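Local structure of endoribonuclease PemK (Escherichia coli, 1M1F) at residues M1-P13 with G21-N34. The protein is the toxin of a plasmid-borne type II toxin-antitoxin system, probably acting as an endoribonuclease that kills plasmid-free daughter cells unless its cognate antitoxin neutralises it. Sequence-based numbering, arbitrary orientation.
Sequences MERGEIWLVSLDP and GTRPVLIVTPAAFN
The indole of W7 and the side chain of I27 cross at a slant on one face of an antiparallel hairpin, I27 CD1 lying 3.3 Å from W7 NE1. The indole's rotation is fixed by a bond within its own strand: NE1 donates to E5 OE1 at 2.8 Å, with the acceptor only 3° out of the ring plane, while E5 OE2 forms a salt bridge with R89. Next to W7 on that face, V9 CG1 packs 3.7 Å from V25 CG2. On the other face I6 CG2 lies alongside P24 CB, 3.6 Å away, the two side chains pointing the same way. Paired backbone bonds link W7 with V25 and V9 with R23, tying strands 5-10 and 22-27 together within the SH3-like fold of PemK/MazF toxins.

The backbone ladder runs on through G4 N to I27 O, I27 N to E5 O and L11 N to G21 O; beyond it, side chains bind main-chain groups. R3 NE reaches V28 O at 2.7 Å, near the guanidinium plane, because CG lies opposite the backbone N (chi1 166°) and the chain bends at chi3. N34 ND2 donates almost straight to M1 O (2.9 Å, 174°) but approaches from above the carbonyl plane. At the opposite end, D12 OD1 accepts G21 N at 2.9 Å from above the carboxylate plane, and one water links S10 OG, D12 OD2 and T22 OG1.

One guanidinium thus joins the hairpin's open end, at V28 O, to the dimer partner, NH1 binding T110 O of the second subunit, while N34 ND2 spends both hydrogens on M1 O and T29 O.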
loop_
_atom_site.group_PDB
_atom_site.type_symbol
_atom_site.label_atom_id
_atom_site.label_comp_id
_atom_site.label_asym_id
_atom_site.label_seq_id
_atom_site.Cartn_x
_atom_site.Cartn_y
_atom_site.Cartn_z
ATOM N N MET A 1 -12.463 -12.428 4.548
ATOM C CA MET A 1 -11.797 -12.181 3.238
ATOM C C MET A 1 -10.352 -12.643 3.287
ATOM O O MET A 1 -9.593 -12.290 4.190
ATOM C CB MET A 1 -11.921 -10.717 2.823
ATOM C CG MET A 1 -10.994 -9.734 3.486
ATOM S SD MET A 1 -10.648 -8.339 2.383
ATOM C CE MET A 1 -12.188 -7.428 2.828
ATOM N N GLU A 2 -10.012 -13.501 2.334
ATOM C CA GLU A 2 -8.696 -14.099 2.230
ATOM C C GLU A 2 -7.708 -13.428 1.259
ATOM O O GLU A 2 -8.070 -12.856 0.226
ATOM C CB GLU A 2 -8.843 -15.556 1.748
ATOM C CG GLU A 2 -9.822 -16.461 2.492
ATOM C CD GLU A 2 -9.374 -16.816 3.893
ATOM O OE1 GLU A 2 -8.183 -17.143 4.078
ATOM O OE2 GLU A 2 -10.228 -16.780 4.812
ATOM N N ARG A 3 -6.433 -13.546 1.605
ATOM C CA ARG A 3 -5.371 -13.243 0.677
ATOM C C ARG A 3 -5.649 -14.042 -0.593
ATOM O O ARG A 3 -6.042 -15.213 -0.532
ATOM C CB ARG A 3 -4.043 -13.705 1.258
ATOM C CG ARG A 3 -2.919 -13.741 0.249
ATOM C CD ARG A 3 -1.615 -14.224 0.842
ATOM N NE ARG A 3 -1.031 -13.197 1.692
ATOM C CZ ARG A 3 -0.231 -13.431 2.712
ATOM N NH1 ARG A 3 0.110 -14.674 3.014
ATOM N NH2 ARG A 3 0.230 -12.418 3.433
ATOM N N GLY A 4 -5.420 -13.421 -1.744
ATOM C CA GLY A 4 -5.589 -14.099 -3.019
ATOM C C GLY A 4 -6.949 -13.932 -3.676
ATOM O O GLY A 4 -7.150 -14.372 -4.813
ATOM N N GLU A 5 -7.887 -13.304 -2.982
ATOM C CA GLU A 5 -9.178 -13.003 -3.579
ATOM C C GLU A 5 -9.085 -11.754 -4.433
ATOM O O GLU A 5 -8.374 -10.805 -4.105
ATOM C CB GLU A 5 -10.258 -12.784 -2.520
ATOM C CG GLU A 5 -10.595 -14.039 -1.737
ATOM C CD GLU A 5 -11.540 -13.809 -0.575
ATOM O OE1 GLU A 5 -11.839 -12.657 -0.230
ATOM O OE2 GLU A 5 -11.986 -14.814 0.012
ATOM N N ILE A 6 -9.842 -11.759 -5.521
ATOM C CA ILE A 6 -10.032 -10.602 -6.368
ATOM C C ILE A 6 -11.416 -10.047 -6.042
ATOM O O ILE A 6 -12.409 -10.791 -6.039
ATOM C CB ILE A 6 -9.956 -10.978 -7.852
ATOM C CG1 ILE A 6 -8.532 -11.394 -8.204
ATOM C CG2 ILE A 6 -10.390 -9.815 -8.725
ATOM C CD1 ILE A 6 -8.362 -11.840 -9.640
ATOM N N TRP A 7 -11.447 -8.747 -5.722
ATOM C CA TRP A 7 -12.666 -7.998 -5.417
ATOM C C TRP A 7 -12.823 -6.848 -6.393
ATOM O O TRP A 7 -11.841 -6.208 -6.764
ATOM C CB TRP A 7 -12.632 -7.444 -3.982
ATOM C CG TRP A 7 -12.764 -8.476 -2.906
ATOM C CD1 TRP A 7 -11.962 -9.554 -2.704
ATOM C CD2 TRP A 7 -13.774 -8.537 -1.894
ATOM N NE1 TRP A 7 -12.402 -10.286 -1.626
ATOM C CE2 TRP A 7 -13.513 -9.676 -1.108
ATOM C CE3 TRP A 7 -14.871 -7.735 -1.562
ATOM C CZ2 TRP A 7 -14.308 -10.036 -0.030
ATOM C CZ3 TRP A 7 -15.661 -8.094 -0.493
ATOM C CH2 TRP A 7 -15.370 -9.228 0.267
ATOM N N LEU A 8 -14.056 -6.584 -6.820
ATOM C CA LEU A 8 -14.355 -5.426 -7.647
ATOM C C LEU A 8 -14.695 -4.261 -6.721
ATOM O O LEU A 8 -15.616 -4.362 -5.917
ATOM C CB LEU A 8 -15.540 -5.731 -8.554
ATOM C CG LEU A 8 -15.939 -4.592 -9.493
ATOM C CD1 LEU A 8 -14.881 -4.292 -10.517
ATOM C CD2 LEU A 8 -17.270 -4.905 -10.171
ATOM N N VAL A 9 -13.971 -3.154 -6.843
ATOM C CA VAL A 9 -14.176 -2.037 -5.929
ATOM C C VAL A 9 -13.783 -0.710 -6.554
ATOM O O VAL A 9 -12.882 -0.647 -7.392
ATOM C CB VAL A 9 -13.376 -2.286 -4.604
ATOM C CG1 VAL A 9 -11.855 -2.246 -4.831
ATOM C CG2 VAL A 9 -13.817 -1.320 -3.502
ATOM N N SER A 10 -14.483 0.352 -6.142
ATOM C CA SER A 10 -14.121 1.707 -6.534
ATOM C C SER A 10 -12.912 2.206 -5.764
ATOM O O SER A 10 -12.902 2.185 -4.541
ATOM C CB SER A 10 -15.277 2.674 -6.288
ATOM O OG SER A 10 -14.886 3.989 -6.665
ATOM N N LEU A 11 -11.915 2.665 -6.506
ATOM C CA LEU A 11 -10.714 3.267 -5.927
ATOM C C LEU A 11 -10.786 4.792 -5.901
ATOM O O LEU A 11 -9.866 5.452 -5.416
ATOM C CB LEU A 11 -9.497 2.849 -6.749
ATOM C CG LEU A 11 -9.171 1.353 -6.757
ATOM C CD1 LEU A 11 -7.994 1.046 -7.672
ATOM C CD2 LEU A 11 -8.894 0.881 -5.341
ATOM N N ASP A 12 -11.877 5.352 -6.411
ATOM C CA ASP A 12 -12.021 6.802 -6.501
ATOM C C ASP A 12 -12.486 7.389 -5.169
ATOM O O ASP A 12 -13.051 6.679 -4.343
ATOM C CB ASP A 12 -13.017 7.161 -7.613
ATOM C CG ASP A 12 -12.543 6.741 -8.998
ATOM O OD1 ASP A 12 -11.338 6.861 -9.324
ATOM O OD2 ASP A 12 -13.335 6.276 -9.855
ATOM N N PRO A 13 -12.248 8.683 -4.933
ATOM C CA PRO A 13 -11.518 9.578 -5.838
ATOM C C PRO A 13 -10.013 9.503 -5.642
ATOM O O PRO A 13 -9.551 9.043 -4.599
ATOM C CB PRO A 13 -11.989 10.975 -5.416
ATOM C CG PRO A 13 -12.604 10.832 -4.093
ATOM C CD PRO A 13 -12.752 9.387 -3.749
ATOM N N GLY A 21 -10.551 4.554 -10.954
ATOM C CA GLY A 21 -11.658 3.718 -11.390
ATOM C C GLY A 21 -12.158 2.623 -10.474
ATOM O O GLY A 21 -11.610 2.350 -9.407
ATOM N N THR A 22 -13.255 2.012 -10.902
ATOM C CA THR A 22 -13.783 0.824 -10.267
ATOM C C THR A 22 -13.165 -0.324 -11.055
ATOM O O THR A 22 -13.315 -0.407 -12.276
ATOM C CB THR A 22 -15.300 0.784 -10.369
ATOM O OG1 THR A 22 -15.862 1.808 -9.541
ATOM C CG2 THR A 22 -15.850 -0.501 -9.788
ATOM N N ARG A 23 -12.456 -1.207 -10.357
ATOM C CA ARG A 23 -11.732 -2.274 -11.020
ATOM C C ARG A 23 -11.448 -3.396 -10.044
ATOM O O ARG A 23 -11.604 -3.251 -8.832
ATOM C CB ARG A 23 -10.420 -1.731 -11.584
ATOM C CG ARG A 23 -9.461 -1.229 -10.529
ATOM C CD ARG A 23 -8.182 -0.634 -11.087
ATOM N NE ARG A 23 -8.428 0.459 -12.023
ATOM C CZ ARG A 23 -8.311 0.375 -13.343
ATOM N NH1 ARG A 23 -7.933 -0.751 -13.937
ATOM N NH2 ARG A 23 -8.571 1.439 -14.090
ATOM N N PRO A 24 -11.034 -4.535 -10.576
ATOM C CA PRO A 24 -10.639 -5.648 -9.721
ATOM C C PRO A 24 -9.367 -5.290 -8.976
ATOM O O PRO A 24 -8.491 -4.598 -9.515
ATOM C CB PRO A 24 -10.376 -6.792 -10.710
ATOM C CG PRO A 24 -10.934 -6.340 -12.007
ATOM C CD PRO A 24 -10.912 -4.863 -12.001
ATOM N N VAL A 25 -9.308 -5.742 -7.734
ATOM C CA VAL A 25 -8.117 -5.608 -6.910
ATOM C C VAL A 25 -7.841 -6.956 -6.254
ATOM O O VAL A 25 -8.760 -7.751 -6.028
ATOM C CB VAL A 25 -8.226 -4.494 -5.831
ATOM C CG1 VAL A 25 -8.560 -3.147 -6.457
ATOM C CG2 VAL A 25 -9.222 -4.860 -4.766
ATOM N N LEU A 26 -6.571 -7.227 -5.981
ATOM C CA LEU A 26 -6.141 -8.479 -5.369
ATOM C C LEU A 26 -5.767 -8.254 -3.915
ATOM O O LEU A 26 -4.954 -7.383 -3.619
ATOM C CB LEU A 26 -4.937 -9.032 -6.134
ATOM C CG LEU A 26 -4.314 -10.334 -5.630
ATOM C CD1 LEU A 26 -5.327 -11.470 -5.712
ATOM C CD2 LEU A 26 -3.062 -10.662 -6.418
ATOM N N ILE A 27 -6.343 -9.036 -3.007
ATOM C CA ILE A 27 -6.050 -8.893 -1.582
ATOM C C ILE A 27 -4.695 -9.501 -1.247
ATOM O O ILE A 27 -4.417 -10.658 -1.552
ATOM C CB ILE A 27 -7.184 -9.512 -0.725
ATOM C CG1 ILE A 27 -8.504 -8.759 -0.996
ATOM C CG2 ILE A 27 -6.818 -9.475 0.766
ATOM C CD1 ILE A 27 -9.699 -9.146 -0.127
ATOM N N VAL A 28 -3.850 -8.689 -0.625
ATOM C CA VAL A 28 -2.492 -9.068 -0.231
ATOM C C VAL A 28 -2.399 -9.624 1.189
ATOM O O VAL A 28 -1.616 -10.531 1.455
ATOM C CB VAL A 28 -1.567 -7.817 -0.324
ATOM C CG1 VAL A 28 -0.172 -8.075 0.238
ATOM C CG2 VAL A 28 -1.485 -7.335 -1.766
ATOM N N THR A 29 -3.176 -9.054 2.102
ATOM C CA THR A 29 -3.092 -9.409 3.512
ATOM C C THR A 29 -3.938 -10.629 3.847
ATOM O O THR A 29 -4.934 -10.898 3.179
ATOM C CB THR A 29 -3.526 -8.205 4.369
ATOM O OG1 THR A 29 -4.565 -7.482 3.688
ATOM C CG2 THR A 29 -2.397 -7.191 4.518
ATOM N N PRO A 30 -3.559 -11.356 4.898
ATOM C CA PRO A 30 -4.294 -12.569 5.281
ATOM C C PRO A 30 -5.595 -12.293 6.003
ATOM O O PRO A 30 -5.839 -11.200 6.505
ATOM C CB PRO A 30 -3.350 -13.288 6.238
ATOM C CG PRO A 30 -2.363 -12.296 6.677
ATOM C CD PRO A 30 -2.409 -11.099 5.778
ATOM N N ALA A 31 -6.420 -13.331 6.083
ATOM C CA ALA A 31 -7.730 -13.254 6.709
ATOM C C ALA A 31 -7.744 -12.615 8.100
ATOM O O ALA A 31 -8.587 -11.766 8.370
ATOM C CB ALA A 31 -8.333 -14.649 6.780
ATOM N N ALA A 32 -6.850 -13.044 8.985
ATOM C CA ALA A 32 -6.858 -12.529 10.361
ATOM C C ALA A 32 -6.648 -11.007 10.376
ATOM O O ALA A 32 -7.362 -10.268 11.050
ATOM C CB ALA A 32 -5.821 -13.240 11.211
ATOM N N PHE A 33 -5.683 -10.548 9.591
ATOM C CA PHE A 33 -5.406 -9.127 9.440
ATOM C C PHE A 33 -6.625 -8.391 8.898
ATOM O O PHE A 33 -7.030 -7.362 9.414
ATOM C CB PHE A 33 -4.207 -8.978 8.504
ATOM C CG PHE A 33 -3.810 -7.549 8.186
ATOM C CD1 PHE A 33 -4.572 -6.755 7.345
ATOM C CD2 PHE A 33 -2.627 -7.035 8.690
ATOM C CE1 PHE A 33 -4.167 -5.472 7.040
ATOM C CE2 PHE A 33 -2.223 -5.751 8.391
ATOM C CZ PHE A 33 -2.990 -4.968 7.577
ATOM N N ASN A 34 -7.251 -8.942 7.871
ATOM C CA ASN A 34 -8.383 -8.282 7.247
ATOM C C ASN A 34 -9.576 -8.187 8.189
ATOM O O ASN A 34 -10.278 -7.186 8.213
ATOM C CB ASN A 34 -8.770 -9.031 5.976
ATOM C CG ASN A 34 -7.636 -9.079 4.984
ATOM O OD1 ASN A 34 -6.810 -8.160 4.949
ATOM N ND2 ASN A 34 -7.571 -10.144 4.185
HETATM O O HOH W 1 -11.110 -11.942 7.017
HETATM O O HOH W 2 -5.899 -15.280 4.001
HETATM O O HOH W 3 -15.314 4.463 -9.286
#